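Local coordinates for protein beta sliding clamp (Borrelia burgdorferi, PDB 6DJ8) that probably forms a ring-shaped homodimer around DNA that tethers DNA polymerases and other proteins to the template, giving processive replication, at residues Lys223-Leu228 / Lys245-Glu250; Met23-Lys28 / Phe251-Ile256; Lys158-Val163 / Val238-Ser243; Ile167-His172 / Phe351-Ser356. One frame throughout, in Å; residues are numbered along the deposited sequence.

Contact 1. Residues Lys223-Leu228 / Lys245-Glu250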
# COMPACT_ATOMS: atom_id res chain seq x y z
N LYS A 223 -12.17 -3.87 -20.43
CA LYS A 223 -11.83 -4.64 -19.22
C LYS A 223 -11.09 -5.92 -19.56
O LYS A 223 -10.09 -6.25 -18.90
CB LYS A 223 -13.08 -4.95 -18.40
CG LYS A 223 -12.81 -5.80 -17.15
CD LYS A 223 -14.07 -6.06 -16.36
CE LYS A 223 -13.77 -6.85 -15.06
NZ LYS A 223 -15.04 -7.16 -14.35
N ILE A 224 -11.50 -6.62 -20.63
CA ILE A 224 -10.82 -7.88 -20.94
C ILE A 224 -9.34 -7.64 -21.24
O ILE A 224 -8.50 -8.50 -20.96
CB ILE A 224 -11.51 -8.65 -22.08
CG1 ILE A 224 -10.98 -10.09 -22.09
CG2 ILE A 224 -11.26 -7.98 -23.43
CD1 ILE A 224 -11.73 -11.02 -23.03
N PHE A 225 -8.99 -6.47 -21.79
CA PHE A 225 -7.58 -6.23 -22.08
C PHE A 225 -6.79 -5.95 -20.81
O PHE A 225 -5.64 -6.39 -20.69
CB PHE A 225 -7.44 -5.09 -23.10
CG PHE A 225 -8.06 -5.44 -24.41
CD1 PHE A 225 -7.45 -6.35 -25.25
CD2 PHE A 225 -9.31 -4.96 -24.76
CE1 PHE A 225 -8.04 -6.74 -26.45
CE2 PHE A 225 -9.90 -5.34 -25.94
CZ PHE A 225 -9.27 -6.23 -26.79
N ASN A 226 -7.37 -5.22 -19.85
CA ASN A 226 -6.70 -5.08 -18.56
C ASN A 226 -6.48 -6.45 -17.93
O ASN A 226 -5.38 -6.76 -17.46
CB ASN A 226 -7.51 -4.17 -17.65
CG ASN A 226 -7.54 -2.73 -18.17
OD1 ASN A 226 -6.56 -2.28 -18.75
ND2 ASN A 226 -8.66 -2.03 -17.97
N PHE A 227 -7.48 -7.33 -18.03
CA PHE A 227 -7.36 -8.69 -17.50
C PHE A 227 -6.24 -9.46 -18.19
O PHE A 227 -5.38 -10.07 -17.54
CB PHE A 227 -8.71 -9.38 -17.71
CG PHE A 227 -8.82 -10.75 -17.13
CD1 PHE A 227 -8.31 -11.04 -15.87
CD2 PHE A 227 -9.52 -11.73 -17.82
CE1 PHE A 227 -8.46 -12.31 -15.33
CE2 PHE A 227 -9.68 -13.01 -17.28
CZ PHE A 227 -9.14 -13.29 -16.03
N LEU A 228 -6.24 -9.41 -19.52
CA LEU A 228 -5.31 -10.17 -20.34
C LEU A 228 -3.86 -9.82 -20.06
O LEU A 228 -2.98 -10.69 -20.09
CB LEU A 228 -5.61 -9.90 -21.82
CG LEU A 228 -6.74 -10.70 -22.44
CD1 LEU A 228 -7.06 -10.11 -23.78
CD2 LEU A 228 -6.25 -12.11 -22.58
N LYS A 245 -21.04 -11.30 -32.38
CA LYS A 245 -21.39 -10.79 -31.07
C LYS A 245 -20.30 -10.95 -30.02
O LYS A 245 -20.41 -10.36 -28.95
CB LYS A 245 -22.66 -11.49 -30.55
N LYS A 246 -19.25 -11.73 -30.29
CA LYS A 246 -18.32 -12.08 -29.23
C LYS A 246 -16.87 -11.96 -29.68
O LYS A 246 -16.55 -11.98 -30.87
CB LYS A 246 -18.60 -13.49 -28.67
CG LYS A 246 -17.85 -14.63 -29.32
CD LYS A 246 -18.17 -15.95 -28.60
CE LYS A 246 -17.47 -17.16 -29.22
NZ LYS A 246 -16.00 -17.18 -28.95
N PHE A 247 -16.01 -11.81 -28.68
CA PHE A 247 -14.57 -11.72 -28.83
C PHE A 247 -13.96 -12.87 -28.04
O PHE A 247 -14.42 -13.19 -26.94
CB PHE A 247 -14.09 -10.36 -28.30
CG PHE A 247 -12.61 -10.22 -28.17
CD1 PHE A 247 -11.83 -9.94 -29.29
CD2 PHE A 247 -11.99 -10.33 -26.94
CE1 PHE A 247 -10.47 -9.78 -29.19
CE2 PHE A 247 -10.62 -10.16 -26.82
CZ PHE A 247 -9.85 -9.88 -27.95
N TYR A 248 -12.94 -13.52 -28.60
CA TYR A 248 -12.42 -14.75 -28.03
C TYR A 248 -10.91 -14.73 -28.12
O TYR A 248 -10.35 -14.30 -29.12
CB TYR A 248 -12.99 -15.99 -28.77
CG TYR A 248 -12.38 -17.32 -28.38
CD1 TYR A 248 -12.81 -18.01 -27.24
CD2 TYR A 248 -11.40 -17.92 -29.16
CE1 TYR A 248 -12.27 -19.24 -26.89
CE2 TYR A 248 -10.85 -19.16 -28.82
CZ TYR A 248 -11.30 -19.81 -27.69
OH TYR A 248 -10.76 -21.03 -27.34
N VAL A 249 -10.25 -15.19 -27.06
CA VAL A 249 -8.79 -15.19 -26.98
C VAL A 249 -8.36 -16.51 -26.37
O VAL A 249 -8.97 -16.99 -25.40
CB VAL A 249 -8.25 -14.02 -26.15
CG1 VAL A 249 -6.76 -14.15 -25.96
CG2 VAL A 249 -8.55 -12.74 -26.83
N GLU A 250 -7.29 -17.09 -26.91
CA GLU A 250 -6.84 -18.39 -26.45
C GLU A 250 -5.32 -18.41 -26.55
O GLU A 250 -4.76 -17.98 -27.56
CB GLU A 250 -7.48 -19.50 -27.31
CG GLU A 250 -6.88 -20.86 -27.14
CD GLU A 250 -7.36 -21.83 -28.20
OE1 GLU A 250 -6.53 -22.60 -28.73
OE2 GLU A 250 -8.57 -21.81 -28.53
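In the central domain of this DNA polymerase III beta subunit, helix 223-231 lies on the sheet with I224, F225 and L228 facing F247 and V249 of strand 246-251. The two segments run nearly parallel, their axes 11.4 Å apart at 7°, so side chains from both must fill the gap between the backbones. F247 does most of this from the strand side. With CG anti to the backbone N (chi1 170°), its ring stands out toward the helix and meets two residues at once. I224 comes in at the ring edge, near the plane, its extended branch ending with CD1 4.0 Å from F247 CD2. F225 reaches the far end of the same ring, CZ of F225 to CZ of F247 being 3.9 Å. The two rings tilt at 52° with centroids 5.5 Å apart, neither stacked nor in a T. I224 also presses CG2 over one face of the F225 ring, off toward its rim, so it touches both aromatics. One turn on, L228 CD2 touches V249 CG1 at 4.0 Å, a methyl-to-methyl meeting. Y248 points the other way, and on that side of the strand its OH donates a short 2.6 Å bond to OE2 of E250. The side chains that meet between helix and strand are all apolar, and they are closed in on several sides: F160 and I164 of helix 157-167 cover F225 and L228, I256 and C258 of strand 254-259 touch I224, and I240 and F242 of strand 237-242 lie against F247.

Contact 2. Residues Met23-Lys28 / Phe251-Ile256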
# COMPACT_ATOMS: atom_id res chain seq x y z
N MET A 23 -2.62 -21.92 -6.66
CA MET A 23 -2.68 -20.58 -6.08
C MET A 23 -2.62 -19.52 -7.18
O MET A 23 -3.42 -18.58 -7.21
CB MET A 23 -1.54 -20.37 -5.06
CG MET A 23 -1.61 -19.03 -4.37
SD MET A 23 -0.27 -18.80 -3.18
CE MET A 23 -0.25 -20.45 -2.40
N ASN A 24 -1.66 -19.65 -8.09
CA ASN A 24 -1.53 -18.67 -9.17
C ASN A 24 -2.78 -18.63 -10.04
O ASN A 24 -3.26 -17.55 -10.40
CB ASN A 24 -0.30 -18.97 -10.02
CG ASN A 24 1.00 -18.70 -9.27
OD1 ASN A 24 1.03 -17.92 -8.31
ND2 ASN A 24 2.08 -19.34 -9.71
N GLU A 25 -3.32 -19.80 -10.39
CA GLU A 25 -4.47 -19.83 -11.30
C GLU A 25 -5.71 -19.28 -10.63
O GLU A 25 -6.54 -18.64 -11.28
CB GLU A 25 -4.72 -21.25 -11.81
CG GLU A 25 -3.55 -21.87 -12.57
CD GLU A 25 -3.15 -21.12 -13.85
OE1 GLU A 25 -3.79 -20.11 -14.23
OE2 GLU A 25 -2.18 -21.57 -14.49
N ILE A 26 -5.89 -19.53 -9.32
CA ILE A 26 -7.03 -18.94 -8.64
C ILE A 26 -6.88 -17.42 -8.59
O ILE A 26 -7.86 -16.68 -8.77
CB ILE A 26 -7.17 -19.51 -7.21
CG1 ILE A 26 -7.61 -20.97 -7.21
CG2 ILE A 26 -8.18 -18.71 -6.44
CD1 ILE A 26 -7.31 -21.62 -5.83
N GLU A 27 -5.68 -16.94 -8.29
CA GLU A 27 -5.44 -15.50 -8.26
C GLU A 27 -5.80 -14.87 -9.60
O GLU A 27 -6.48 -13.84 -9.65
CB GLU A 27 -3.98 -15.22 -7.89
CG GLU A 27 -3.64 -13.77 -7.59
CD GLU A 27 -3.31 -12.99 -8.85
OE1 GLU A 27 -2.91 -13.62 -9.86
OE2 GLU A 27 -3.46 -11.75 -8.84
N LYS A 28 -5.41 -15.52 -10.70
CA LYS A 28 -5.74 -15.02 -12.03
C LYS A 28 -7.24 -15.05 -12.26
O LYS A 28 -7.84 -14.04 -12.63
CB LYS A 28 -5.02 -15.85 -13.10
CG LYS A 28 -3.52 -15.57 -13.16
CD LYS A 28 -2.81 -16.61 -14.01
CE LYS A 28 -1.30 -16.39 -13.99
NZ LYS A 28 -0.60 -17.24 -14.99
N PHE A 251 -4.67 -18.88 -25.49
CA PHE A 251 -3.22 -18.91 -25.38
C PHE A 251 -2.86 -19.70 -24.14
O PHE A 251 -3.56 -19.62 -23.13
CB PHE A 251 -2.61 -17.51 -25.29
CG PHE A 251 -3.06 -16.72 -24.08
CD1 PHE A 251 -4.24 -16.00 -24.11
CD2 PHE A 251 -2.28 -16.68 -22.93
CE1 PHE A 251 -4.66 -15.27 -23.00
CE2 PHE A 251 -2.69 -15.94 -21.82
CZ PHE A 251 -3.87 -15.23 -21.86
N ASP A 252 -1.73 -20.42 -24.22
CA ASP A 252 -1.26 -21.29 -23.15
C ASP A 252 -2.39 -22.15 -22.61
O ASP A 252 -3.07 -22.83 -23.39
CB ASP A 252 -0.60 -20.47 -22.05
CG ASP A 252 0.68 -19.79 -22.54
OD1 ASP A 252 1.47 -20.44 -23.26
OD2 ASP A 252 0.90 -18.61 -22.22
N ASN A 253 -2.68 -22.09 -21.31
CA ASN A 253 -3.74 -22.93 -20.76
C ASN A 253 -5.02 -22.14 -20.50
O ASN A 253 -5.81 -22.53 -19.63
CB ASN A 253 -3.25 -23.64 -19.49
CG ASN A 253 -2.72 -22.68 -18.43
OD1 ASN A 253 -2.07 -21.67 -18.74
ND2 ASN A 253 -2.98 -22.99 -17.16
N TYR A 254 -5.26 -21.07 -21.27
CA TYR A 254 -6.37 -20.16 -21.03
C TYR A 254 -7.29 -20.05 -22.24
O TYR A 254 -6.87 -20.17 -23.40
CB TYR A 254 -5.87 -18.76 -20.65
CG TYR A 254 -4.95 -18.75 -19.45
CD1 TYR A 254 -5.46 -18.95 -18.17
CD2 TYR A 254 -3.59 -18.56 -19.60
CE1 TYR A 254 -4.63 -18.95 -17.06
CE2 TYR A 254 -2.75 -18.56 -18.51
CZ TYR A 254 -3.27 -18.76 -17.24
OH TYR A 254 -2.41 -18.77 -16.16
N LYS A 255 -8.58 -19.84 -21.95
CA LYS A 255 -9.58 -19.46 -22.94
C LYS A 255 -10.43 -18.39 -22.29
O LYS A 255 -10.78 -18.51 -21.11
CB LYS A 255 -10.44 -20.64 -23.39
CG LYS A 255 -9.65 -21.82 -23.93
CD LYS A 255 -10.59 -22.98 -24.30
CE LYS A 255 -9.84 -24.10 -25.01
NZ LYS A 255 -10.72 -25.28 -25.25
N ILE A 256 -10.67 -17.30 -23.01
CA ILE A 256 -11.39 -16.16 -22.48
C ILE A 256 -12.30 -15.63 -23.57
O ILE A 256 -11.92 -15.62 -24.75
CB ILE A 256 -10.44 -15.04 -22.00
CG1 ILE A 256 -9.16 -15.63 -21.43
CG2 ILE A 256 -11.10 -14.16 -20.93
CD1 ILE A 256 -8.13 -14.62 -21.11
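The tight turn F251-Y254 carries N253 and Y254 up to E25 and K28 of helix 19-29. F251 opens it: this is a type II' turn, with Y254 N bonded to F251 O at 2.9 Å and D252 and N253 as its two corner residues. D252, at positive phi, turns aside to Q157. N253 then reaches back toward the helix, its ND2 giving a fairly straight bond (164°) to OE2 of E25 at 3.1 Å. The acceptor lies in the amide plane, yet the nitrogen approaches from above the carboxylate plane; the stronger partner of that same nitrogen is T68 O, on the adjoining strand 64-70. OD1 of N253 sits over the rim of the Y254 ring. Because strands 64-70 and 254-259 pair, one sheet runs from the N-terminal domain into the central domain, and helix 19-29, from the N-terminal domain, reaches across that junction to the turn with E25 and K28. Next comes Y254, whose hydroxyl is gripped twice. Y254 OH donates to the syn lone pair of E25 OE1, at 2.7 Å, and accepts from K28 NZ, which stands 2.6 Å from Y254 OH. E25 bends at chi2 (-62°) to bring its carboxylate to the phenol, whereas K28 stays extended and crosses the tyrosine at about a right angle. With lysine and glutamate on one hydroxyl, the phenol is probably well polarised. I256, farther on, turns to F65 of strand 64-70 and to L228 and L231 of helix 223-231.

Contact 3. Residues Lys158-Val163 / Val238-Ser243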
# COMPACT_ATOMS: atom_id res chain seq x y z
N LYS A 158 4.11 -11.41 -26.84
CA LYS A 158 4.89 -10.22 -26.52
C LYS A 158 4.37 -9.00 -27.28
O LYS A 158 4.21 -7.92 -26.69
CB LYS A 158 6.36 -10.48 -26.84
CG LYS A 158 7.27 -9.27 -26.69
CD LYS A 158 8.73 -9.69 -26.55
CE LYS A 158 9.69 -8.62 -27.07
NZ LYS A 158 9.58 -8.46 -28.56
N SER A 159 4.07 -9.15 -28.57
CA SER A 159 3.54 -8.02 -29.32
C SER A 159 2.18 -7.60 -28.80
O SER A 159 1.93 -6.40 -28.59
CB SER A 159 3.47 -8.38 -30.81
OG SER A 159 4.74 -8.85 -31.23
N PHE A 160 1.28 -8.57 -28.57
CA PHE A 160 -0.06 -8.25 -28.10
C PHE A 160 -0.02 -7.52 -26.77
O PHE A 160 -0.82 -6.60 -26.54
CB PHE A 160 -0.87 -9.54 -27.96
CG PHE A 160 -2.35 -9.33 -27.75
CD1 PHE A 160 -2.99 -8.21 -28.24
CD2 PHE A 160 -3.10 -10.27 -27.07
CE1 PHE A 160 -4.36 -8.04 -28.05
CE2 PHE A 160 -4.46 -10.09 -26.88
CZ PHE A 160 -5.09 -8.97 -27.38
N LYS A 161 0.88 -7.93 -25.87
CA LYS A 161 1.03 -7.23 -24.60
C LYS A 161 1.43 -5.78 -24.81
O LYS A 161 0.90 -4.87 -24.16
CB LYS A 161 2.09 -7.91 -23.73
CG LYS A 161 1.65 -9.15 -23.00
CD LYS A 161 2.71 -9.61 -22.01
CE LYS A 161 3.09 -8.47 -21.08
NZ LYS A 161 3.30 -8.96 -19.70
N LYS A 162 2.39 -5.54 -25.71
CA LYS A 162 2.80 -4.16 -25.98
C LYS A 162 1.64 -3.34 -26.51
O LYS A 162 1.40 -2.21 -26.06
CB LYS A 162 3.98 -4.15 -26.96
CG LYS A 162 4.60 -2.77 -27.18
CD LYS A 162 5.98 -2.91 -27.80
CE LYS A 162 6.48 -1.60 -28.39
NZ LYS A 162 7.94 -1.69 -28.70
N VAL A 163 0.88 -3.90 -27.44
CA VAL A 163 -0.27 -3.18 -27.99
C VAL A 163 -1.29 -2.88 -26.90
O VAL A 163 -1.83 -1.76 -26.82
CB VAL A 163 -0.89 -3.97 -29.15
CG1 VAL A 163 -2.21 -3.36 -29.56
CG2 VAL A 163 0.06 -3.96 -30.34
N VAL A 238 -0.63 -16.22 -29.29
CA VAL A 238 -1.99 -16.03 -28.81
C VAL A 238 -2.92 -15.94 -30.01
O VAL A 238 -2.65 -15.19 -30.96
CB VAL A 238 -2.11 -14.77 -27.91
CG1 VAL A 238 -1.39 -13.59 -28.52
CG2 VAL A 238 -3.59 -14.44 -27.67
N LYS A 239 -4.02 -16.70 -29.97
CA LYS A 239 -5.03 -16.71 -31.03
C LYS A 239 -6.16 -15.80 -30.59
O LYS A 239 -6.64 -15.90 -29.46
CB LYS A 239 -5.59 -18.11 -31.26
CG LYS A 239 -4.59 -19.16 -31.68
CD LYS A 239 -5.27 -20.50 -31.95
CE LYS A 239 -4.26 -21.62 -32.18
NZ LYS A 239 -3.65 -21.64 -33.52
N ILE A 240 -6.55 -14.89 -31.47
CA ILE A 240 -7.66 -13.98 -31.23
C ILE A 240 -8.71 -14.24 -32.29
O ILE A 240 -8.38 -14.39 -33.46
CB ILE A 240 -7.18 -12.51 -31.25
CG1 ILE A 240 -6.31 -12.23 -30.03
CG2 ILE A 240 -8.35 -11.54 -31.38
CD1 ILE A 240 -5.42 -10.99 -30.18
N LYS A 241 -9.98 -14.31 -31.88
CA LYS A 241 -11.07 -14.60 -32.79
C LYS A 241 -12.23 -13.66 -32.52
O LYS A 241 -12.44 -13.21 -31.39
CB LYS A 241 -11.55 -16.05 -32.66
CG LYS A 241 -10.51 -17.10 -33.01
CD LYS A 241 -11.04 -18.51 -32.75
CE LYS A 241 -9.97 -19.57 -32.90
NZ LYS A 241 -9.21 -19.41 -34.16
N PHE A 242 -12.97 -13.33 -33.59
CA PHE A 242 -14.15 -12.48 -33.51
C PHE A 242 -15.34 -13.17 -34.15
O PHE A 242 -15.20 -13.79 -35.21
CB PHE A 242 -13.95 -11.18 -34.27
CG PHE A 242 -13.06 -10.20 -33.60
CD1 PHE A 242 -11.70 -10.21 -33.87
CD2 PHE A 242 -13.57 -9.24 -32.75
CE1 PHE A 242 -10.87 -9.29 -33.30
CE2 PHE A 242 -12.73 -8.32 -32.15
CZ PHE A 242 -11.38 -8.34 -32.43
N SER A 243 -16.51 -12.96 -33.57
CA SER A 243 -17.78 -13.35 -34.18
C SER A 243 -18.66 -12.11 -34.31
O SER A 243 -18.22 -10.98 -34.07
CB SER A 243 -18.46 -14.45 -33.36
OG SER A 243 -19.22 -13.89 -32.31
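F160 makes the whole helix side of this contact, meeting V238 and I240 of strand 237-242 from the first turn of helix 157-167. Its CG is anti to the backbone N (chi1 -168°), which sends the ring straight out from the helix into the layer above the sheet. I240 arrives from the opposite direction and sets its terminal methyl over one ring face: CD1 is 3.6 Å from the F160 centroid and 18° off the ring normal, a clear CH-pi contact. The methyl is displaced toward the outer end of the ring, with I240 CD1 3.5 Å from F160 CZ. V238 crosses at about a right angle nearer the base of the phenylalanine, where its CG1 lies 4.0 Å from F160 CD2 and also near F160 CB. One valine methyl therefore fills the angle between ring and helix while the isoleucine methyl covers one ring face. The helix follows directly on strand 151-156, which is the neighbour of strand 237-242 in the sheet, so the chain leaves the sheet edge and folds back over it; I155 of that strand packs on F160 too. F225 and L228 of helix 223-231 touch F160 as well, putting this side chain between two helices and the sheet of the central domain. After F160, K161 lies along M232. K162 takes no part in the packing; its NZ forms a salt bridge with E359, in the C-terminal domain.

Contact 4. Residues Ile167-His172 / Phe351-Ser356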
# COMPACT_ATOMS: atom_id res chain seq x y z
N ILE A 167 -2.77 0.73 -25.63
CA ILE A 167 -4.15 1.01 -26.01
C ILE A 167 -5.07 1.09 -24.80
O ILE A 167 -5.90 2.00 -24.71
CB ILE A 167 -4.64 -0.06 -27.02
CG1 ILE A 167 -4.06 0.21 -28.41
CG2 ILE A 167 -6.15 -0.05 -27.09
CD1 ILE A 167 -4.78 1.32 -29.15
N ALA A 168 -4.93 0.17 -23.83
CA ALA A 168 -5.96 0.01 -22.80
C ALA A 168 -6.18 1.29 -22.00
O ALA A 168 -7.33 1.68 -21.75
CB ALA A 168 -5.58 -1.14 -21.86
N PHE A 169 -5.10 1.97 -21.59
CA PHE A 169 -5.26 3.11 -20.69
C PHE A 169 -6.06 4.25 -21.30
O PHE A 169 -6.64 5.05 -20.55
CB PHE A 169 -3.88 3.61 -20.22
CG PHE A 169 -3.14 4.42 -21.27
CD1 PHE A 169 -2.30 3.80 -22.18
CD2 PHE A 169 -3.29 5.81 -21.33
CE1 PHE A 169 -1.60 4.56 -23.15
CE2 PHE A 169 -2.60 6.57 -22.26
CZ PHE A 169 -1.76 5.94 -23.19
N SER A 170 -6.12 4.36 -22.63
CA SER A 170 -6.82 5.47 -23.26
C SER A 170 -8.33 5.29 -23.33
O SER A 170 -9.05 6.27 -23.59
CB SER A 170 -6.33 5.67 -24.70
OG SER A 170 -5.08 6.32 -24.72
N ALA A 171 -8.85 4.06 -23.19
CA ALA A 171 -10.29 3.89 -23.32
C ALA A 171 -10.99 4.62 -22.18
O ALA A 171 -10.42 4.82 -21.10
CB ALA A 171 -10.66 2.40 -23.31
N HIS A 172 -12.21 5.06 -22.44
CA HIS A 172 -12.99 5.66 -21.37
C HIS A 172 -13.16 4.64 -20.23
O HIS A 172 -13.31 3.44 -20.46
CB HIS A 172 -14.34 6.13 -21.89
CG HIS A 172 -14.98 7.16 -21.02
ND1 HIS A 172 -15.51 6.87 -19.79
CD2 HIS A 172 -15.09 8.50 -21.18
CE1 HIS A 172 -15.96 7.99 -19.23
NE2 HIS A 172 -15.71 8.99 -20.06
N PHE A 351 -0.90 13.37 -19.74
CA PHE A 351 0.47 13.48 -20.22
C PHE A 351 1.34 12.41 -19.60
O PHE A 351 2.01 11.64 -20.30
CB PHE A 351 0.99 14.89 -19.88
CG PHE A 351 2.18 15.36 -20.69
CD1 PHE A 351 2.62 14.67 -21.82
CD2 PHE A 351 2.85 16.52 -20.32
CE1 PHE A 351 3.72 15.13 -22.55
CE2 PHE A 351 3.95 17.01 -21.07
CZ PHE A 351 4.39 16.30 -22.17
N VAL A 352 1.30 12.31 -18.27
CA VAL A 352 2.13 11.34 -17.54
C VAL A 352 1.73 9.92 -17.92
O VAL A 352 2.59 9.07 -18.16
CB VAL A 352 2.00 11.56 -16.02
CG1 VAL A 352 2.63 10.40 -15.25
CG2 VAL A 352 2.64 12.90 -15.60
N GLU A 353 0.42 9.63 -17.93
CA GLU A 353 -0.01 8.29 -18.30
C GLU A 353 0.49 7.92 -19.68
O GLU A 353 0.93 6.79 -19.91
CB GLU A 353 -1.54 8.17 -18.28
CG GLU A 353 -2.08 7.30 -17.23
CD GLU A 353 -3.49 6.84 -17.56
OE1 GLU A 353 -3.78 5.63 -17.32
OE2 GLU A 353 -4.29 7.68 -18.05
N ALA A 354 0.40 8.85 -20.63
CA ALA A 354 0.80 8.52 -21.99
C ALA A 354 2.30 8.28 -22.07
O ALA A 354 2.75 7.24 -22.57
CB ALA A 354 0.36 9.64 -22.95
N ILE A 355 3.11 9.18 -21.51
CA ILE A 355 4.54 8.99 -21.71
C ILE A 355 5.05 7.77 -20.94
O ILE A 355 6.10 7.23 -21.30
CB ILE A 355 5.33 10.25 -21.33
CG1 ILE A 355 5.37 10.42 -19.82
CG2 ILE A 355 4.75 11.47 -22.03
CD1 ILE A 355 6.19 11.62 -19.42
N SER A 356 4.31 7.30 -19.94
CA SER A 356 4.77 6.13 -19.19
C SER A 356 4.77 4.85 -20.02
O SER A 356 5.38 3.87 -19.60
CB SER A 356 3.91 5.93 -17.94
OG SER A 356 2.68 5.28 -18.27
O HOH W 1 -6.40 5.03 -18.01
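The ring of F169 has a backbone oxygen on one face, E353 O, well above the plane and toward the rim, and on the opposite face S170 OG, 3.5 Å above the plane of the F169 ring. The carboxylate of E353 is the other flat group. The two side chains slide past each other in opposite directions, their planes 67° apart, so that OE1 of E353 comes 3.5 Å from F169 CB. At the far end of the ring, F169 CZ rests 3.8 Å from A354 CA, against the helix backbone itself. With CG between the backbone N and the carbonyl carbon (chi1 76°), F169 leans over helix 348-355. A water ties the two segments, giving one hydrogen to F169 O at 2.6 Å and the other to E353 OE1 at 2.8 Å. R202 of strand 202-211 holds OE2 of E353 in a salt bridge, and H385 lies near the F169 ring. The contact joins the loop that follows helix 157-167 of the central domain to helix 348-355 of the C-terminal domain. Its chemistry is mixed: aromatic packing against a helix backbone, with a carboxylate alongside, one oxygen held by arginine and the other by water, which would probably favour its charged form.

Overall arrangement
Contacts 1, 2 and 3 form one continuous body. Contacts 1 and 3 have centres 9 Å apart on neighbouring strands, joined by K241 N, which lies 2.8 Å from Y248 O; contact 2 lies 13 Å from contact 1, where V249 N is 2.9 Å from I256 O. L228 is common ground, its CD2 lying 3.5 Å from I256 CD1. Contact 4 lies farther off, centre to centre 19 Å from contacts 1 and 3 and 26 Å from contact 2; its 167-172 segment closely follows 158-163 of contact 3 in the chain, and A168 CB packs against N226 OD1 of contact 1. Contacts 1 and 3 lie within the central domain, while contacts 2 and 4 join it to the N-terminal and C-terminal domains.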